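PDB 2PZZ: UPF0201 protein MJ1564 from Methanocaldococcus jannaschii DSM 2661, which is of unknown function, belonging to an archaeal family that resembles RNA-binding proteins in structure although a role in binding RNA seems unlikely. Local coordinates for residues V4-K9 and K21-I26; D15-K20 and G42-K47; R68-K73 and T80-N85. All coordinates share one frame; numbering follows the deposited sequence.

How the interactions relate
All three contacts lay helices against one antiparallel sheet, whose strand order is 31-36, 42-48, 3-10, 104-109, 79-84. Interactions 1 and 2 are neighbours, their centres about 7 Å apart: both use helix 16-26, and the strands they reach are adjacent, joined by probable backbone hydrogen bonds, Trp-44 N to Ala-8 O and Ile-6 N to Gly-46 O, both 2.8 Å. Interaction 3 brings helix 64-73 to strand 79-84, the outermost strand of the sheet within this chain. Its centre is about 15 Å from that of interaction 1, which it meets through Ile-26 CG2 and Leu-84 CD1, 3.9 Å apart. Interactions 2 and 3, about 20 Å apart between centres, lie on opposite sides of the chain's centre and do not touch.

Interaction 1. Residues V4-K9 and K21-I26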
loop_
_atom_site.group_PDB
_atom_site.type_symbol
_atom_site.label_atom_id
_atom_site.label_comp_id
_atom_site.label_asym_id
_atom_site.label_seq_id
_atom_site.Cartn_x
_atom_site.Cartn_y
_atom_site.Cartn_z
ATOM N N VAL A 4 8.954 0.322 -21.741
ATOM C CA VAL A 4 8.093 0.284 -20.561
ATOM C C VAL A 4 8.530 1.339 -19.564
ATOM O O VAL A 4 9.710 1.418 -19.221
ATOM C CB VAL A 4 8.171 -1.102 -19.866
ATOM C CG1 VAL A 4 7.133 -1.204 -18.742
ATOM C CG2 VAL A 4 7.960 -2.197 -20.884
ATOM N N ILE A 5 7.588 2.166 -19.109
ATOM C CA ILE A 5 7.907 3.190 -18.110
ATOM C C ILE A 5 7.326 2.681 -16.790
ATOM O O ILE A 5 6.188 2.248 -16.751
ATOM C CB ILE A 5 7.240 4.547 -18.422
ATOM C CG1 ILE A 5 7.472 4.944 -19.887
ATOM C CG2 ILE A 5 7.789 5.605 -17.477
ATOM C CD1 ILE A 5 8.923 4.959 -20.325
ATOM N N ILE A 6 8.100 2.758 -15.711
ATOM C CA ILE A 6 7.651 2.271 -14.408
ATOM C C ILE A 6 7.808 3.290 -13.291
ATOM O O ILE A 6 8.845 3.931 -13.180
ATOM C CB ILE A 6 8.442 1.004 -14.003
ATOM C CG1 ILE A 6 8.139 -0.104 -14.998
ATOM C CG2 ILE A 6 8.086 0.567 -12.605
ATOM C CD1 ILE A 6 6.668 -0.324 -15.195
ATOM N N LYS A 7 6.770 3.418 -12.469
ATOM C CA LYS A 7 6.783 4.327 -11.325
ATOM C C LYS A 7 6.099 3.619 -10.162
ATOM O O LYS A 7 5.072 2.982 -10.344
ATOM C CB LYS A 7 6.027 5.620 -11.662
ATOM C CG LYS A 7 6.596 6.352 -12.868
ATOM C CD LYS A 7 5.836 7.639 -13.157
ATOM C CE LYS A 7 6.432 8.351 -14.371
ATOM N NZ LYS A 7 5.677 9.579 -14.765
ATOM N N ALA A 8 6.673 3.720 -8.973
ATOM C CA ALA A 8 6.092 3.077 -7.796
ATOM C C ALA A 8 6.425 3.916 -6.588
ATOM O O ALA A 8 7.598 4.166 -6.311
ATOM C CB ALA A 8 6.669 1.670 -7.618
ATOM N N LYS A 9 5.401 4.363 -5.872
ATOM C CA LYS A 9 5.630 5.175 -4.685
ATOM C C LYS A 9 6.112 4.249 -3.573
ATOM O O LYS A 9 5.850 3.049 -3.597
ATOM C CB LYS A 9 4.331 5.875 -4.234
ATOM C CG LYS A 9 3.342 4.968 -3.482
ATOM C CD LYS A 9 2.181 5.756 -2.843
ATOM C CE LYS A 9 1.276 6.408 -3.895
ATOM N NZ LYS A 9 0.007 6.990 -3.325
ATOM N N LYS A 21 12.296 -4.583 -5.235
ATOM C CA LYS A 21 12.341 -5.998 -5.612
ATOM C C LYS A 21 11.018 -6.421 -6.205
ATOM O O LYS A 21 10.971 -7.323 -7.045
ATOM C CB LYS A 21 12.686 -6.892 -4.407
ATOM C CG LYS A 21 14.154 -6.781 -3.991
ATOM C CD LYS A 21 14.457 -7.612 -2.760
ATOM C CE LYS A 21 15.854 -7.319 -2.244
ATOM N NZ LYS A 21 16.119 -8.043 -0.976
ATOM N N ALA A 22 9.934 -5.782 -5.773
ATOM C CA ALA A 22 8.638 -6.143 -6.319
ATOM C C ALA A 22 8.640 -5.754 -7.792
ATOM O O ALA A 22 8.092 -6.454 -8.635
ATOM C CB ALA A 22 7.517 -5.431 -5.577
ATOM N N ILE A 23 9.260 -4.635 -8.109
ATOM C CA ILE A 23 9.313 -4.220 -9.509
ATOM C C ILE A 23 10.162 -5.207 -10.314
ATOM O O ILE A 23 9.719 -5.735 -11.328
ATOM C CB ILE A 23 9.926 -2.815 -9.654
ATOM C CG1 ILE A 23 8.990 -1.783 -9.002
ATOM C CG2 ILE A 23 10.198 -2.519 -11.142
ATOM C CD1 ILE A 23 9.535 -0.359 -9.014
ATOM N N LEU A 24 11.378 -5.464 -9.838
ATOM C CA LEU A 24 12.297 -6.365 -10.535
ATOM C C LEU A 24 11.732 -7.766 -10.724
ATOM O O LEU A 24 12.051 -8.416 -11.711
ATOM C CB LEU A 24 13.659 -6.398 -9.818
ATOM C CG LEU A 24 14.332 -5.011 -9.825
ATOM C CD1 LEU A 24 15.547 -4.986 -8.910
ATOM C CD2 LEU A 24 14.730 -4.634 -11.252
ATOM N N ASN A 25 10.876 -8.228 -9.809
ATOM C CA ASN A 25 10.283 -9.557 -9.963
ATOM C C ASN A 25 9.423 -9.636 -11.211
ATOM O O ASN A 25 9.201 -10.726 -11.744
ATOM C CB ASN A 25 9.405 -9.944 -8.760
ATOM C CG ASN A 25 10.211 -10.285 -7.528
ATOM O OD1 ASN A 25 11.397 -10.612 -7.620
ATOM N ND2 ASN A 25 9.570 -10.220 -6.361
ATOM N N ILE A 26 8.917 -8.490 -11.671
ATOM C CA ILE A 26 8.081 -8.475 -12.873
ATOM C C ILE A 26 8.863 -7.931 -14.080
ATOM O O ILE A 26 8.660 -8.375 -15.213
ATOM C CB ILE A 26 6.811 -7.612 -12.666
ATOM C CG1 ILE A 26 6.141 -7.971 -11.332
ATOM C CG2 ILE A 26 5.820 -7.841 -13.811
ATOM C CD1 ILE A 26 5.638 -9.422 -11.234
#
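Ile-23 meets Ile-6 with both of its methyls and Ala-8 with CD1 alone, and the contact is wholly apolar. The side chains of Ile-6 and Ile-23 run past each other in opposite directions. On the strand side the branch methyl does the touching: Ile-6 CG2 lies 4.0 Å from Ile-23 CD1, and the same CG2 is also 4.0 Å from Ile-23 CG2, which places it against both methyls of the helix residue. The reach of CD1 follows from the extended outer torsion of Ile-23 (chi2 177°), which carries that methyl on to the strand's next inward residue, where it stands 3.8 Å from Ala-8 CB. Strand alternation explains the pairing, since Ile-6 and Ala-8 both direct their CB atoms at the helix while Lys-7 between them directs its own away.

Strand 3-10 is the central strand of the antiparallel sheet, and helix 16-26, which follows it in the chain, packs back over one face of that strand. The backbones stay well separated, Ala-8 CA and Ile-23 CA being 8.2 Å apart, and the isoleucine spans this distance. All three touching residues are buried, with 113 Å² of surface covered between the segments. Phe-27 also packs on Ile-6, while Ile-104 and Val-106 of strand 104-109 touch Ile-6 from the neighbouring strand.

Interaction 2. Residues D15-K20 and G42-K47; sequences DKYKVK and GEWEGK
Helix 16-20 runs in roughly the same direction as strand 42-47, their N-to-C directions 29° apart and their axes 9.5 Å apart at closest approach, and Lys-20 faces Trp-44 where the backbones come nearest. The indole of Trp-44 fills this interval. Its NE1 donates to Lys-16 O at 2.9 Å, with an N-H...O angle of 142°; the donor stands above the carbonyl plane. Lys-20 N, the regular helical donor, reaches the same oxygen from the opposite face, so two bonds grip this carbonyl.

Lys-20 lies over one face of the indole and crosses it obliquely. With CG anti to the backbone N (chi1 -176°) and the chain extended beyond it, its methylenes pass across the six-membered ring: Lys-20 CG sits over the ring face, 3.9 Å from the centroid, a CH-pi contact, and Lys-20 CD is 3.5 Å from Trp-44 CH2. This is helix-on-sheet packing in an antiparallel sheet, with the tryptophan directed from strand 42-48 to the first turns of helix 16-26. Val-19 CG1 approaches Trp-44 CD1 at 4.0 Å, and Tyr-17 CD1 comes to the indole edge. A leucine in place of Trp-44 would probably leave Lys-16 O without its second donor and the methylenes of Lys-20 without a ring to lie on.

Asp-15 is the helix N-cap, its OD1 accepting from Lys-18 N at 3.2 Å and weakly from Tyr-17 N. The ring of Phe-34 of strand 31-36 meets the indole, and Val-19 also packs on Thr-13 of the second subunit.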
loop_
_atom_site.group_PDB
_atom_site.type_symbol
_atom_site.label_atom_id
_atom_site.label_comp_id
_atom_site.label_asym_id
_atom_site.label_seq_id
_atom_site.Cartn_x
_atom_site.Cartn_y
_atom_site.Cartn_z
ATOM N N ASP A 15 9.479 -0.374 2.901
ATOM C CA ASP A 15 10.929 -0.505 2.780
ATOM C C ASP A 15 11.179 -0.330 1.292
ATOM O O ASP A 15 10.756 -1.163 0.489
ATOM C CB ASP A 15 11.387 -1.891 3.218
ATOM C CG ASP A 15 12.874 -2.094 3.029
ATOM O OD1 ASP A 15 13.374 -1.863 1.911
ATOM O OD2 ASP A 15 13.547 -2.491 4.001
ATOM N N LYS A 16 11.867 0.736 0.916
ATOM C CA LYS A 16 12.105 0.993 -0.501
ATOM C C LYS A 16 12.727 -0.166 -1.271
ATOM O O LYS A 16 12.427 -0.357 -2.453
ATOM C CB LYS A 16 12.946 2.263 -0.688
ATOM C CG LYS A 16 14.353 2.247 -0.112
ATOM C CD LYS A 16 15.006 3.592 -0.399
ATOM C CE LYS A 16 16.415 3.686 0.135
ATOM N NZ LYS A 16 17.036 5.005 -0.201
ATOM N N TYR A 17 13.579 -0.947 -0.614
ATOM C CA TYR A 17 14.216 -2.077 -1.287
ATOM C C TYR A 17 13.231 -3.206 -1.565
ATOM O O TYR A 17 13.367 -3.952 -2.545
ATOM C CB TYR A 17 15.421 -2.529 -0.456
ATOM C CG TYR A 17 16.394 -1.380 -0.309
ATOM C CD1 TYR A 17 16.921 -0.762 -1.439
ATOM C CD2 TYR A 17 16.717 -0.854 0.939
ATOM C CE1 TYR A 17 17.736 0.356 -1.339
ATOM C CE2 TYR A 17 17.543 0.275 1.049
ATOM C CZ TYR A 17 18.045 0.870 -0.100
ATOM O OH TYR A 17 18.860 1.988 -0.036
ATOM N N LYS A 18 12.210 -3.315 -0.727
ATOM C CA LYS A 18 11.197 -4.333 -0.949
ATOM C C LYS A 18 10.317 -3.907 -2.115
ATOM O O LYS A 18 9.807 -4.755 -2.853
ATOM C CB LYS A 18 10.322 -4.521 0.282
ATOM C CG LYS A 18 11.043 -5.093 1.480
ATOM C CD LYS A 18 10.036 -5.387 2.576
ATOM C CE LYS A 18 10.665 -6.228 3.682
ATOM N NZ LYS A 18 9.672 -6.536 4.757
ATOM N N VAL A 19 10.107 -2.597 -2.275
ATOM C CA VAL A 19 9.278 -2.133 -3.383
ATOM C C VAL A 19 10.088 -2.348 -4.645
ATOM O O VAL A 19 9.563 -2.790 -5.649
ATOM C CB VAL A 19 8.912 -0.608 -3.299
ATOM C CG1 VAL A 19 8.160 -0.189 -4.588
ATOM C CG2 VAL A 19 8.038 -0.351 -2.089
ATOM N N LYS A 20 11.373 -2.036 -4.580
ATOM C CA LYS A 20 12.253 -2.202 -5.737
ATOM C C LYS A 20 12.311 -3.657 -6.187
ATOM O O LYS A 20 12.373 -3.945 -7.389
ATOM C CB LYS A 20 13.668 -1.723 -5.410
ATOM C CG LYS A 20 14.606 -1.781 -6.604
ATOM C CD LYS A 20 16.049 -1.647 -6.164
ATOM C CE LYS A 20 17.002 -1.770 -7.347
ATOM N NZ LYS A 20 18.415 -1.626 -6.910
ATOM N N GLY A 42 8.588 8.508 -0.946
ATOM C CA GLY A 42 9.600 8.427 -1.982
ATOM C C GLY A 42 8.991 7.791 -3.204
ATOM O O GLY A 42 7.801 7.497 -3.208
ATOM N N GLU A 43 9.797 7.564 -4.237
ATOM C CA GLU A 43 9.294 6.956 -5.457
ATOM C C GLU A 43 10.398 6.366 -6.332
ATOM O O GLU A 43 11.478 6.954 -6.464
ATOM C CB GLU A 43 8.521 8.002 -6.259
ATOM C CG GLU A 43 8.078 7.556 -7.638
ATOM C CD GLU A 43 7.392 8.675 -8.423
ATOM O OE1 GLU A 43 8.023 9.734 -8.641
ATOM O OE2 GLU A 43 6.225 8.494 -8.829
ATOM N N TRP A 44 10.124 5.201 -6.918
ATOM C CA TRP A 44 11.070 4.564 -7.824
ATOM C C TRP A 44 10.570 4.847 -9.235
ATOM O O TRP A 44 9.383 4.741 -9.491
ATOM C CB TRP A 44 11.100 3.025 -7.662
ATOM C CG TRP A 44 11.863 2.505 -6.492
ATOM C CD1 TRP A 44 11.350 2.080 -5.298
ATOM C CD2 TRP A 44 13.286 2.353 -6.397
ATOM N NE1 TRP A 44 12.366 1.672 -4.466
ATOM C CE2 TRP A 44 13.563 1.826 -5.116
ATOM C CE3 TRP A 44 14.354 2.609 -7.272
ATOM C CZ2 TRP A 44 14.875 1.546 -4.683
ATOM C CZ3 TRP A 44 15.660 2.332 -6.844
ATOM C CH2 TRP A 44 15.906 1.802 -5.555
ATOM N N GLU A 45 11.473 5.203 -10.137
ATOM C CA GLU A 45 11.118 5.414 -11.537
ATOM C C GLU A 45 12.158 4.670 -12.364
ATOM O O GLU A 45 13.327 4.616 -11.990
ATOM C CB GLU A 45 11.164 6.886 -11.911
ATOM C CG GLU A 45 9.995 7.679 -11.406
ATOM C CD GLU A 45 10.193 9.153 -11.629
ATOM O OE1 GLU A 45 11.025 9.749 -10.913
ATOM O OE2 GLU A 45 9.529 9.706 -12.525
ATOM N N GLY A 46 11.739 4.096 -13.483
ATOM C CA GLY A 46 12.690 3.376 -14.310
ATOM C C GLY A 46 12.104 2.881 -15.606
ATOM O O GLY A 46 10.911 3.045 -15.868
ATOM N N LYS A 47 12.943 2.252 -16.421
ATOM C CA LYS A 47 12.487 1.758 -17.704
ATOM C C LYS A 47 13.154 0.457 -18.105
ATOM O O LYS A 47 14.221 0.105 -17.603
ATOM C CB LYS A 47 12.770 2.804 -18.784
ATOM C CG LYS A 47 12.309 4.219 -18.434
ATOM C CD LYS A 47 12.355 5.135 -19.660
ATOM C CE LYS A 47 13.774 5.559 -20.021
ATOM N NZ LYS A 47 14.255 6.672 -19.149
#

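Interaction 3. Residues R68-K73 and T80-N85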
loop_
_atom_site.group_PDB
_atom_site.type_symbol
_atom_site.label_atom_id
_atom_site.label_comp_id
_atom_site.label_asym_id
_atom_site.label_seq_id
_atom_site.Cartn_x
_atom_site.Cartn_y
_atom_site.Cartn_z
ATOM N N ARG A 68 -5.399 -9.200 -21.091
ATOM C CA ARG A 68 -5.853 -8.659 -22.368
ATOM C C ARG A 68 -6.890 -7.561 -22.166
ATOM O O ARG A 68 -6.824 -6.507 -22.791
ATOM C CB ARG A 68 -6.444 -9.776 -23.228
ATOM C CG ARG A 68 -6.938 -9.323 -24.603
ATOM C CD ARG A 68 -5.888 -8.509 -25.386
ATOM N NE ARG A 68 -6.324 -8.374 -26.768
ATOM C CZ ARG A 68 -6.173 -9.321 -27.685
ATOM N NH1 ARG A 68 -5.568 -10.459 -27.368
ATOM N NH2 ARG A 68 -6.695 -9.164 -28.893
HETATM N N MSE A 69 -7.843 -7.809 -21.274
HETATM C CA MSE A 69 -8.885 -6.838 -21.002
HETATM C C MSE A 69 -8.289 -5.569 -20.399
HETATM O O MSE A 69 -8.632 -4.459 -20.809
HETATM C CB MSE A 69 -9.922 -7.424 -20.041
HETATM C CG MSE A 69 -11.135 -6.525 -19.832
HETATM SE SE MSE A 69 -12.183 -6.995 -18.269
HETATM C CE MSE A 69 -11.348 -5.746 -17.040
ATOM N N VAL A 70 -7.396 -5.728 -19.424
ATOM C CA VAL A 70 -6.784 -4.566 -18.784
ATOM C C VAL A 70 -5.927 -3.737 -19.748
ATOM O O VAL A 70 -5.961 -2.509 -19.723
ATOM C CB VAL A 70 -5.923 -4.987 -17.572
ATOM C CG1 VAL A 70 -5.191 -3.780 -17.007
ATOM C CG2 VAL A 70 -6.820 -5.619 -16.486
ATOM N N LEU A 71 -5.160 -4.410 -20.597
ATOM C CA LEU A 71 -4.313 -3.708 -21.557
ATOM C C LEU A 71 -5.133 -2.939 -22.601
ATOM O O LEU A 71 -4.779 -1.818 -22.967
ATOM C CB LEU A 71 -3.365 -4.695 -22.247
ATOM C CG LEU A 71 -2.435 -5.435 -21.275
ATOM C CD1 LEU A 71 -1.454 -6.332 -22.031
ATOM C CD2 LEU A 71 -1.684 -4.415 -20.434
ATOM N N GLU A 72 -6.220 -3.526 -23.085
ATOM C CA GLU A 72 -7.031 -2.825 -24.075
ATOM C C GLU A 72 -7.729 -1.633 -23.443
ATOM O O GLU A 72 -7.830 -0.566 -24.052
ATOM C CB GLU A 72 -8.056 -3.763 -24.695
ATOM C CG GLU A 72 -7.442 -4.792 -25.599
ATOM C CD GLU A 72 -8.487 -5.556 -26.360
ATOM O OE1 GLU A 72 -9.664 -5.134 -26.309
ATOM O OE2 GLU A 72 -8.142 -6.566 -27.013
ATOM N N LYS A 73 -8.186 -1.811 -22.205
ATOM C CA LYS A 73 -8.861 -0.747 -21.472
ATOM C C LYS A 73 -7.973 0.475 -21.231
ATOM O O LYS A 73 -8.469 1.602 -21.178
ATOM C CB LYS A 73 -9.360 -1.289 -20.132
ATOM C CG LYS A 73 -10.029 -0.268 -19.228
ATOM C CD LYS A 73 -10.690 -0.969 -18.036
ATOM C CE LYS A 73 -11.669 -2.046 -18.516
ATOM N NZ LYS A 73 -12.338 -2.791 -17.404
ATOM N N THR A 80 -0.324 1.925 -23.821
ATOM C CA THR A 80 -1.320 1.349 -22.930
ATOM C C THR A 80 -0.727 1.475 -21.538
ATOM O O THR A 80 0.490 1.568 -21.381
ATOM C CB THR A 80 -1.638 -0.134 -23.237
ATOM O OG1 THR A 80 -2.755 -0.542 -22.435
ATOM C CG2 THR A 80 -0.446 -1.037 -22.926
ATOM N N LYS A 81 -1.579 1.512 -20.525
ATOM C CA LYS A 81 -1.094 1.644 -19.159
ATOM C C LYS A 81 -1.972 0.821 -18.237
ATOM O O LYS A 81 -3.073 0.426 -18.612
ATOM C CB LYS A 81 -1.111 3.113 -18.739
ATOM C CG LYS A 81 -2.485 3.747 -18.798
ATOM C CD LYS A 81 -2.396 5.271 -18.737
ATOM C CE LYS A 81 -3.784 5.907 -18.795
ATOM N NZ LYS A 81 -3.711 7.393 -18.953
ATOM N N PHE A 82 -1.463 0.545 -17.042
ATOM C CA PHE A 82 -2.188 -0.240 -16.054
ATOM C C PHE A 82 -1.362 -0.261 -14.788
ATOM O O PHE A 82 -0.218 0.204 -14.765
ATOM C CB PHE A 82 -2.409 -1.669 -16.574
ATOM C CG PHE A 82 -1.131 -2.382 -16.933
ATOM C CD1 PHE A 82 -0.425 -3.107 -15.971
ATOM C CD2 PHE A 82 -0.612 -2.295 -18.224
ATOM C CE1 PHE A 82 0.783 -3.737 -16.285
ATOM C CE2 PHE A 82 0.604 -2.923 -18.552
ATOM C CZ PHE A 82 1.301 -3.646 -17.578
ATOM N N TYR A 83 -1.948 -0.803 -13.734
ATOM C CA TYR A 83 -1.278 -0.887 -12.450
ATOM C C TYR A 83 -1.081 -2.339 -12.068
ATOM O O TYR A 83 -1.785 -3.209 -12.561
ATOM C CB TYR A 83 -2.110 -0.196 -11.371
ATOM C CG TYR A 83 -2.092 1.310 -11.458
ATOM C CD1 TYR A 83 -2.891 1.991 -12.375
ATOM C CD2 TYR A 83 -1.261 2.054 -10.631
ATOM C CE1 TYR A 83 -2.859 3.384 -12.461
ATOM C CE2 TYR A 83 -1.220 3.443 -10.706
ATOM C CZ TYR A 83 -2.023 4.098 -11.622
ATOM O OH TYR A 83 -1.982 5.468 -11.683
ATOM N N LEU A 84 -0.098 -2.598 -11.214
ATOM C CA LEU A 84 0.164 -3.951 -10.740
ATOM C C LEU A 84 0.118 -3.894 -9.229
ATOM O O LEU A 84 0.575 -2.915 -8.613
ATOM C CB LEU A 84 1.538 -4.449 -11.188
ATOM C CG LEU A 84 1.709 -4.721 -12.684
ATOM C CD1 LEU A 84 3.123 -5.229 -12.954
ATOM C CD2 LEU A 84 0.679 -5.738 -13.140
ATOM N N ASN A 85 -0.443 -4.933 -8.626
ATOM C CA ASN A 85 -0.517 -4.978 -7.175
ATOM C C ASN A 85 0.913 -5.116 -6.672
ATOM O O ASN A 85 1.660 -5.993 -7.107
ATOM C CB ASN A 85 -1.339 -6.171 -6.725
ATOM C CG ASN A 85 -1.525 -6.196 -5.234
ATOM O OD1 ASN A 85 -0.551 -6.123 -4.467
ATOM N ND2 ASN A 85 -2.776 -6.281 -4.803
HETATM O O HOH W 1 -5.861 -0.366 -17.764
#
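The ring of Phe-82 is approached obliquely by Leu-71 and Val-70, neither of them squarely over a face, while Leu-84 CG of its own strand lies in the ring plane at an edge. The other flat group, the guanidinium of Arg-68, has Glu-72 CG in plane at its edge; Arg-68 NE meets Glu-72 OE2 at 2.6 Å on its anti side, somewhat out of the carboxylate plane, a salt bridge within the helix. Leu-71 runs alongside the phenylalanine, pointing the same way, and its CD2 lies obliquely by the CD2 and CE2 atoms of the Phe-82 ring. Val-70 crosses Phe-82 at about a right angle and touches nearer the backbone, Val-70 CG1 being 3.5 Å from Phe-82 CB.

Polar bonds lie beside this apolar contact. Thr-80 OG1 donates to Leu-71 O at 2.5 Å, a length too short to be taken as exact; holding OG1 anti to the backbone N (chi1 -172°) turns the hydroxyl to the helix carbonyl. One water donates to both Val-70 O, at 2.9 Å, and Lys-81 O, at 3.0 Å, bridging two backbone acceptors that cannot bond each other.

The axes of helix 68-73 and strand 80-84 run at 125° and approach to 7.0 Å, close enough for a threonine hydroxyl to reach a helix carbonyl directly. Strand 79-84 is outermost in the sheet within this chain, with Val-106 and Ile-108 of strand 104-109 packing on Phe-82, and Ile-120 of helix 116-123 touching Leu-71.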